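Local coordinates for 7,8-dihydro-6-hydroxymethylpterin pyrophosphokinase-dihydropteroate synthase (Plasmodium falciparum, PDB 6JWS), which probably makes the pterin diphosphate from hydroxymethyldihydropterin and ATP and then joins it to 4-aminobenzoate, giving dihydropteroate on the folate pathway, at residues Asn16-Leu22 / Asn165-Lys171; Glu227-Ile231 / Ile306-Val310; Leu547-Ile551 / Gln586-Leu590. The protein carries 1 engineered substitution. One frame throughout, in Å; residues are numbered along the deposited sequence.

Contact 1. Residues Asn16-Leu22 / Asn165-Lys171; sequences NIAVLNL and NLTVVVK
Asn21 and Asn165 bring two side-chain amides together at one end of this strand pair. The two side chains cross at about a right angle, and their amide planes are turned 42° from each other, so neither amide lies flat on the other. Asn21 ND2 points almost straight at Asn165 OD1, but at 3.4 Å the hydrogen bond is weak. Asn21 OD1 has the methyl CG2 of Thr167 beside it, 3.5 Å away. CG of Asn21 is anti to the backbone N (chi1 -167°), which carries the amide over toward strand 165-171.

The backbones run antiparallel. Ala18 with Val170, Leu20 with Val168 and Leu22 with Leu166 are hydrogen-bonded pairs. Each is closed by two N-H...O bonds; in the first, Val170 N reaches Ala18 O at 2.8 Å. The non-hydrogen-bonded pairs Ile17-Lys171, Val19-Val169 and Asn21-Thr167 alternate with them.

On the face of Leu20 and Leu22, Leu20 CB meets Val168 CG2 at 3.9 Å. Further out, Leu20 CD1 reaches Val170 CG2 at 4.1 Å. Helix 30-44 covers this face through Leu34, Leu38 and Val41. On the other face, the branch methyl CG2 of Ile17 packs diagonally against Val169 CG1 at 3.8 Å. Met336 of helix 327-336 lies over Val19, Thr167 and Val169.

Strand 208-214 flanks 16-24 on its far edge, and strand 46-57 flanks 163-172. The pair is thus an inner part of the antiparallel sheet of the HPPK domain, with helices on both faces. Its Asn21 end touches the DxD pair Asp208 and Asp210, which bind magnesium beside the ATP, so this end of the strand pair lies beside the kinase site.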
loop_
_atom_site.group_PDB
_atom_site.type_symbol
_atom_site.label_atom_id
_atom_site.label_comp_id
_atom_site.label_asym_id
_atom_site.label_seq_id
_atom_site.Cartn_x
_atom_site.Cartn_y
_atom_site.Cartn_z
ATOM N N ASN B 16 4.961 39.991 30.321
ATOM C CA ASN B 16 4.902 38.660 30.916
ATOM C C ASN B 16 4.590 37.594 29.857
ATOM O O ASN B 16 4.008 37.903 28.815
ATOM C CB ASN B 16 3.886 38.605 32.066
ATOM C CG ASN B 16 4.245 39.504 33.239
ATOM O OD1 ASN B 16 5.349 39.420 33.778
ATOM N ND2 ASN B 16 3.318 40.363 33.643
ATOM N N ILE B 17 4.960 36.334 30.166
ATOM C CA ILE B 17 4.646 35.167 29.348
ATOM C C ILE B 17 3.602 34.284 30.036
ATOM O O ILE B 17 3.881 33.666 31.060
ATOM C CB ILE B 17 5.918 34.350 29.017
ATOM C CG1 ILE B 17 7.058 35.215 28.478
ATOM C CG2 ILE B 17 5.566 33.221 28.054
ATOM C CD1 ILE B 17 6.763 35.812 27.118
ATOM N N ALA B 18 2.429 34.157 29.412
ATOM C CA ALA B 18 1.391 33.231 29.844
ATOM C C ALA B 18 1.156 32.155 28.784
ATOM O O ALA B 18 1.244 32.433 27.587
ATOM C CB ALA B 18 0.103 33.977 30.071
ATOM N N VAL B 19 0.776 30.955 29.252
ATOM C CA VAL B 19 0.380 29.844 28.407
ATOM C C VAL B 19 -1.073 29.516 28.726
ATOM O O VAL B 19 -1.415 29.342 29.889
ATOM C CB VAL B 19 1.319 28.641 28.619
ATOM C CG1 VAL B 19 1.055 27.502 27.645
ATOM C CG2 VAL B 19 2.780 29.054 28.550
ATOM N N LEU B 20 -1.922 29.486 27.690
ATOM C CA LEU B 20 -3.351 29.275 27.847
ATOM C C LEU B 20 -3.807 27.978 27.179
ATOM O O LEU B 20 -3.199 27.516 26.209
ATOM C CB LEU B 20 -4.129 30.453 27.247
ATOM C CG LEU B 20 -3.758 31.857 27.723
ATOM C CD1 LEU B 20 -4.714 32.867 27.106
ATOM C CD2 LEU B 20 -3.793 31.963 29.249
ATOM N N ASN B 21 -4.912 27.435 27.716
ATOM C CA ASN B 21 -5.704 26.387 27.100
ATOM C C ASN B 21 -7.065 26.958 26.691
ATOM O O ASN B 21 -7.706 27.660 27.468
ATOM C CB ASN B 21 -5.848 25.162 28.006
ATOM C CG ASN B 21 -6.384 23.969 27.239
ATOM O OD1 ASN B 21 -5.638 23.286 26.547
ATOM N ND2 ASN B 21 -7.680 23.721 27.301
ATOM N N LEU B 22 -7.492 26.659 25.455
ATOM C CA LEU B 22 -8.782 27.058 24.911
ATOM C C LEU B 22 -9.533 25.784 24.532
ATOM O O LEU B 22 -9.042 25.015 23.717
ATOM C CB LEU B 22 -8.562 27.899 23.645
ATOM C CG LEU B 22 -8.140 29.365 23.784
ATOM C CD1 LEU B 22 -6.968 29.560 24.732
ATOM C CD2 LEU B 22 -7.794 29.942 22.419
ATOM N N ASN B 165 -9.541 21.362 21.579
ATOM C CA ASN B 165 -8.549 21.930 22.467
ATOM C C ASN B 165 -7.424 22.555 21.656
ATOM O O ASN B 165 -6.997 22.002 20.653
ATOM C CB ASN B 165 -7.900 20.813 23.287
ATOM C CG ASN B 165 -7.868 21.124 24.761
ATOM O OD1 ASN B 165 -8.921 21.213 25.399
ATOM N ND2 ASN B 165 -6.666 21.277 25.305
ATOM N N LEU B 166 -6.864 23.631 22.191
ATOM C CA LEU B 166 -5.731 24.296 21.585
ATOM C C LEU B 166 -5.026 25.080 22.683
ATOM O O LEU B 166 -5.699 25.715 23.486
ATOM C CB LEU B 166 -6.301 25.219 20.496
ATOM C CG LEU B 166 -5.395 26.344 20.016
ATOM C CD1 LEU B 166 -4.286 25.757 19.178
ATOM C CD2 LEU B 166 -6.194 27.322 19.185
ATOM N N THR B 167 -3.692 25.033 22.712
ATOM C CA THR B 167 -2.920 25.922 23.569
ATOM C C THR B 167 -2.350 27.095 22.765
ATOM O O THR B 167 -2.268 27.031 21.535
ATOM C CB THR B 167 -1.873 25.165 24.400
ATOM O OG1 THR B 167 -0.940 24.474 23.560
ATOM C CG2 THR B 167 -2.486 24.255 25.457
ATOM N N VAL B 168 -2.001 28.179 23.486
ATOM C CA VAL B 168 -1.390 29.381 22.942
ATOM C C VAL B 168 -0.396 29.924 23.965
ATOM O O VAL B 168 -0.631 29.827 25.165
ATOM C CB VAL B 168 -2.402 30.473 22.525
ATOM C CG1 VAL B 168 -3.619 29.917 21.816
ATOM C CG2 VAL B 168 -2.815 31.369 23.679
ATOM N N VAL B 169 0.727 30.466 23.475
ATOM C CA VAL B 169 1.604 31.276 24.303
ATOM C C VAL B 169 1.347 32.747 23.970
ATOM O O VAL B 169 1.285 33.127 22.794
ATOM C CB VAL B 169 3.084 30.899 24.112
ATOM C CG1 VAL B 169 4.000 31.789 24.932
ATOM C CG2 VAL B 169 3.371 29.423 24.391
ATOM N N VAL B 170 1.169 33.560 25.023
ATOM C CA VAL B 170 0.884 34.985 24.930
ATOM C C VAL B 170 2.008 35.766 25.610
ATOM O O VAL B 170 2.410 35.466 26.738
ATOM C CB VAL B 170 -0.495 35.317 25.540
ATOM C CG1 VAL B 170 -0.875 36.771 25.331
ATOM C CG2 VAL B 170 -1.583 34.452 24.937
ATOM N N LYS B 171 2.542 36.760 24.893
ATOM C CA LYS B 171 3.345 37.803 25.521
ATOM C C LYS B 171 2.362 38.890 25.949
ATOM O O LYS B 171 1.701 39.487 25.096
ATOM C CB LYS B 171 4.446 38.271 24.568
ATOM C CG LYS B 171 5.360 39.401 25.034
ATOM C CD LYS B 171 6.037 40.113 23.837
ATOM C CE LYS B 171 7.438 39.642 23.473
ATOM N NZ LYS B 171 7.781 39.930 22.054
#

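Contact 2. Residues Glu227-Ile231 / Ile306-Val310; sequences EKNMI and INNMV
Ile231 overlaps three side chains of 306-310 with its two branches. Its CG2 methyl touches both Ile306 CG2, at 4.0 Å, and the terminal methyl CE of Met309, at 3.8 Å. Its longer branch ends in CD1, which lies 4.0 Å from Val310 CA and also meets Met309 CB. CG1 of Ile231 is anti to the carbonyl carbon and the chain then runs on extended (chi2 172°), which carries CD1 out to Met309 and Val310.

Ile231 and Ile306 slide past each other in opposite directions. Met309 crosses Ile231 at a slant. Its chain bends at the sulfur (chi3 54°), and this bend sets CE against the CG2 branch.

Lys228, one turn earlier, covers the outer side. It uses only the apolar part of its chain. CB meets Ile306 CG2 at 4.0 Å, and CG packs on Val310 CG1 at 3.6 Å. The rest of the lysine leads away, and its ammonium group takes no part. No hydrogen bond crosses between the segments, so the contact is held by apolar packing.

Glu227 is the N-cap residue of helix 228-236, so the contact involves the first turn of that helix. That turn packs on the short, weakly bonded helix 304-309. Helix 177-190 packs against both: Val182 touches Ile231 and Met309, and Lys185, an ATP-binding residue, also touches Met309.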
loop_
_atom_site.group_PDB
_atom_site.type_symbol
_atom_site.label_atom_id
_atom_site.label_comp_id
_atom_site.label_asym_id
_atom_site.label_seq_id
_atom_site.Cartn_x
_atom_site.Cartn_y
_atom_site.Cartn_z
ATOM N N GLU B 227 -15.014 41.784 44.835
ATOM C CA GLU B 227 -16.194 42.624 44.719
ATOM C C GLU B 227 -16.255 43.193 43.303
ATOM O O GLU B 227 -15.220 43.373 42.666
ATOM C CB GLU B 227 -16.192 43.726 45.784
ATOM C CG GLU B 227 -17.044 43.399 47.000
ATOM C CD GLU B 227 -16.489 42.349 47.953
ATOM O OE1 GLU B 227 -15.450 42.621 48.589
ATOM O OE2 GLU B 227 -17.097 41.261 48.056
ATOM N N LYS B 228 -17.480 43.460 42.832
ATOM C CA LYS B 228 -17.736 44.031 41.518
ATOM C C LYS B 228 -16.862 45.269 41.303
ATOM O O LYS B 228 -16.428 45.535 40.185
ATOM C CB LYS B 228 -19.222 44.378 41.363
ATOM C CG LYS B 228 -20.208 43.294 41.784
ATOM C CD LYS B 228 -21.588 43.819 42.134
ATOM C CE LYS B 228 -21.639 44.507 43.484
ATOM N NZ LYS B 228 -22.859 45.336 43.643
ATOM N N ASN B 229 -16.618 46.020 42.383
ATOM C CA ASN B 229 -15.733 47.176 42.372
ATOM C C ASN B 229 -14.385 46.772 41.776
ATOM O O ASN B 229 -13.921 47.388 40.819
ATOM C CB ASN B 229 -15.614 47.804 43.770
ATOM C CG ASN B 229 -14.500 48.825 43.910
ATOM O OD1 ASN B 229 -13.524 48.593 44.623
ATOM N ND2 ASN B 229 -14.638 49.959 43.238
ATOM N N MET B 230 -13.790 45.711 42.339
ATOM C CA MET B 230 -12.435 45.279 42.029
ATOM C C MET B 230 -12.331 44.804 40.575
ATOM O O MET B 230 -11.387 45.163 39.873
ATOM C CB MET B 230 -11.991 44.164 42.984
ATOM C CG MET B 230 -10.511 43.855 42.906
ATOM S SD MET B 230 -9.509 45.339 42.654
ATOM C CE MET B 230 -7.866 44.699 42.973
ATOM N N ILE B 231 -13.317 44.015 40.134
ATOM C CA ILE B 231 -13.365 43.497 38.777
ATOM C C ILE B 231 -13.324 44.668 37.794
ATOM O O ILE B 231 -12.499 44.673 36.876
ATOM C CB ILE B 231 -14.576 42.556 38.581
ATOM C CG1 ILE B 231 -14.350 41.214 39.284
ATOM C CG2 ILE B 231 -14.893 42.367 37.105
ATOM C CD1 ILE B 231 -15.559 40.299 39.307
ATOM N N ILE B 306 -20.322 41.859 34.467
ATOM C CA ILE B 306 -19.488 41.853 35.663
ATOM C C ILE B 306 -20.163 41.037 36.769
ATOM O O ILE B 306 -19.488 40.484 37.638
ATOM C CB ILE B 306 -19.142 43.298 36.098
ATOM C CG1 ILE B 306 -18.096 43.943 35.182
ATOM C CG2 ILE B 306 -18.703 43.365 37.554
ATOM C CD1 ILE B 306 -18.679 44.752 34.049
ATOM N N ASN B 307 -21.495 40.942 36.702
ATOM C CA ASN B 307 -22.300 40.294 37.728
ATOM C C ASN B 307 -21.996 38.796 37.782
ATOM O O ASN B 307 -21.638 38.274 38.836
ATOM C CB ASN B 307 -23.788 40.607 37.548
ATOM C CG ASN B 307 -24.071 42.095 37.497
ATOM O OD1 ASN B 307 -24.546 42.605 36.484
ATOM N ND2 ASN B 307 -23.765 42.799 38.575
ATOM N N ASN B 308 -22.128 38.125 36.629
ATOM C CA ASN B 308 -21.925 36.690 36.505
ATOM C C ASN B 308 -20.513 36.312 36.944
ATOM O O ASN B 308 -20.287 35.195 37.406
ATOM C CB ASN B 308 -22.165 36.211 35.071
ATOM C CG ASN B 308 -23.460 36.731 34.486
ATOM O OD1 ASN B 308 -23.457 37.697 33.726
ATOM N ND2 ASN B 308 -24.571 36.109 34.846
ATOM N N MET B 309 -19.588 37.273 36.809
ATOM C CA MET B 309 -18.157 37.058 36.961
ATOM C C MET B 309 -17.769 36.903 38.432
ATOM O O MET B 309 -16.789 36.223 38.730
ATOM C CB MET B 309 -17.353 38.207 36.338
ATOM C CG MET B 309 -17.282 38.166 34.805
ATOM S SD MET B 309 -16.307 39.499 34.028
ATOM C CE MET B 309 -14.750 39.328 34.899
ATOM N N VAL B 310 -18.540 37.519 39.342
ATOM C CA VAL B 310 -18.148 37.659 40.741
ATOM C C VAL B 310 -17.814 36.304 41.372
ATOM O O VAL B 310 -16.783 36.164 42.032
ATOM C CB VAL B 310 -19.171 38.458 41.583
ATOM C CG1 VAL B 310 -19.201 39.928 41.204
ATOM C CG2 VAL B 310 -20.574 37.864 41.555
#

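Contact 3. Residues Leu547-Ile551 / Gln586-Leu590; sequences LVYDI and QSIKL. With ACT (acetate ion), chain N.
Leu547 packs against Gln586, Lys589 and Leu590. Its CB lies 3.8 Å from atom O of a bound acetate ion. With chi1 at 164°, CG swings away from the backbone N and toward helix 584-592, where it meets Leu590 CD2 at 4.0 Å. CD1 touches Gln586 CB. CD2 has several partners: it comes to 3.7 Å from Gln586 O and also meets CB of Gln586 and of Lys589.

The two short helical segments cross at -71°, with their axes 10.5 Å apart. Both belong to the TIM barrel of the DHPS part. Their helices, 547-564 and 584-592, come before and after strand 572-575 and pack against each other on the outside of the barrel.

Leu590 CD2 also takes the tip of Ile551, whose CD1 is 3.7 Å away. These two side chains stand at about a right angle, as do Leu547 and Leu590. Val548 CG2 adds looser touches, on Lys589 CG and Leu590 CD2.

At the outer end, Gln586 NE2 gives a hydrogen bond to acetate O (3.1 Å, 162° at the hydrogen). The acetate is probably from the crystallisation liquor. The same NE2 also bonds to Thr542 O, while OE1 accepts from Lys583 N, and these two protein partners set how the amide is turned.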
loop_
_atom_site.group_PDB
_atom_site.type_symbol
_atom_site.label_atom_id
_atom_site.label_comp_id
_atom_site.label_asym_id
_atom_site.label_seq_id
_atom_site.Cartn_x
_atom_site.Cartn_y
_atom_site.Cartn_z
ATOM N N LEU B 547 19.476 15.525 1.984
ATOM C CA LEU B 547 18.321 15.976 1.222
ATOM C C LEU B 547 17.045 15.946 2.068
ATOM O O LEU B 547 16.330 16.942 2.182
ATOM C CB LEU B 547 18.197 15.112 -0.043
ATOM C CG LEU B 547 16.842 15.175 -0.762
ATOM C CD1 LEU B 547 16.768 16.403 -1.674
ATOM C CD2 LEU B 547 16.622 13.911 -1.575
ATOM N N VAL B 548 16.769 14.803 2.699
ATOM C CA VAL B 548 15.481 14.610 3.320
ATOM C C VAL B 548 15.296 15.552 4.507
ATOM O O VAL B 548 14.239 16.176 4.659
ATOM C CB VAL B 548 15.237 13.120 3.637
ATOM C CG1 VAL B 548 14.106 12.950 4.644
ATOM C CG2 VAL B 548 14.923 12.366 2.338
ATOM N N TYR B 549 16.336 15.641 5.340
ATOM C CA TYR B 549 16.272 16.380 6.593
ATOM C C TYR B 549 16.523 17.878 6.403
ATOM O O TYR B 549 15.962 18.685 7.159
ATOM C CB TYR B 549 17.121 15.676 7.660
ATOM C CG TYR B 549 16.490 14.359 8.048
ATOM C CD1 TYR B 549 15.420 14.323 8.936
ATOM C CD2 TYR B 549 16.896 13.175 7.457
ATOM C CE1 TYR B 549 14.803 13.124 9.257
ATOM C CE2 TYR B 549 16.288 11.967 7.769
ATOM C CZ TYR B 549 15.240 11.948 8.671
ATOM O OH TYR B 549 14.640 10.763 9.001
ATOM N N ASP B 550 17.315 18.250 5.388
ATOM C CA ASP B 550 17.518 19.664 5.085
ATOM C C ASP B 550 16.179 20.342 4.754
ATOM O O ASP B 550 15.878 21.407 5.292
ATOM C CB ASP B 550 18.553 19.874 3.970
ATOM C CG ASP B 550 19.969 19.436 4.352
ATOM O OD1 ASP B 550 20.231 19.245 5.581
ATOM O OD2 ASP B 550 20.806 19.260 3.420
ATOM N N ILE B 551 15.366 19.687 3.905
ATOM C CA ILE B 551 14.082 20.216 3.463
ATOM C C ILE B 551 13.088 20.241 4.628
ATOM O O ILE B 551 12.490 21.275 4.898
ATOM C CB ILE B 551 13.600 19.448 2.211
ATOM C CG1 ILE B 551 14.415 19.858 0.972
ATOM C CG2 ILE B 551 12.109 19.611 1.986
ATOM C CD1 ILE B 551 14.425 18.822 -0.121
ATOM N N GLN B 586 16.149 12.535 -6.717
ATOM C CA GLN B 586 15.948 13.228 -5.450
ATOM C C GLN B 586 14.460 13.405 -5.200
ATOM O O GLN B 586 14.009 13.247 -4.074
ATOM C CB GLN B 586 16.698 14.567 -5.386
ATOM C CG GLN B 586 18.210 14.398 -5.372
ATOM C CD GLN B 586 18.965 15.701 -5.495
ATOM O OE1 GLN B 586 18.645 16.538 -6.347
ATOM N NE2 GLN B 586 20.003 15.872 -4.674
ATOM N N SER B 587 13.718 13.737 -6.261
ATOM C CA SER B 587 12.267 13.795 -6.184
ATOM C C SER B 587 11.733 12.450 -5.688
ATOM O O SER B 587 10.940 12.409 -4.750
ATOM C CB SER B 587 11.656 14.183 -7.524
ATOM O OG SER B 587 11.857 15.560 -7.782
ATOM N N ILE B 588 12.250 11.349 -6.246
ATOM C CA ILE B 588 11.825 10.014 -5.837
ATOM C C ILE B 588 12.187 9.776 -4.376
ATOM O O ILE B 588 11.393 9.240 -3.596
ATOM C CB ILE B 588 12.399 8.928 -6.777
ATOM C CG1 ILE B 588 11.667 8.942 -8.119
ATOM C CG2 ILE B 588 12.291 7.561 -6.132
ATOM C CD1 ILE B 588 12.554 8.617 -9.331
ATOM N N LYS B 589 13.398 10.205 -4.005
ATOM C CA LYS B 589 13.866 9.955 -2.658
ATOM C C LYS B 589 12.995 10.687 -1.646
ATOM O O LYS B 589 12.698 10.134 -0.593
ATOM C CB LYS B 589 15.330 10.354 -2.462
ATOM C CG LYS B 589 15.890 9.971 -1.087
ATOM C CD LYS B 589 17.348 9.611 -1.164
ATOM C CE LYS B 589 18.049 9.703 0.176
ATOM N NZ LYS B 589 17.603 8.624 1.090
ATOM N N LEU B 590 12.585 11.919 -1.973
ATOM C CA LEU B 590 11.700 12.641 -1.079
ATOM C C LEU B 590 10.397 11.861 -0.876
ATOM O O LEU B 590 9.902 11.813 0.241
ATOM C CB LEU B 590 11.439 14.051 -1.638
ATOM C CG LEU B 590 12.621 15.016 -1.510
ATOM C CD1 LEU B 590 12.413 16.240 -2.373
ATOM C CD2 LEU B 590 12.871 15.414 -0.054
HETATM C C ACT N . 20.991 13.112 -2.972
HETATM O O ACT N . 21.092 14.157 -2.312
HETATM O OXT ACT N . 20.369 12.106 -2.578
HETATM C CH3 ACT N . 21.679 13.048 -4.361
#

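How the contacts relate
Contact 1 is the buried one: it joins two inner strands of the HPPK sheet. Contacts 2 and 3 are partly buried and join helix to helix. Contact 2 lies in the same kinase part as contact 1, with centres 24 Å apart, but shares no element with it. Contact 3 belongs to the DHPS barrel, and its centre is 58 Å from that of contact 2. The chemistry follows the place. Paired backbone hydrogen bonds carry contact 1, whereas contacts 2 and 3 have none between their segments and rely on apolar side chains, with the carbon chain of a lysine on the more exposed side. Contacts 1 and 2 adjoin ATP-binding residues; contact 3 lies away from the annotated sites.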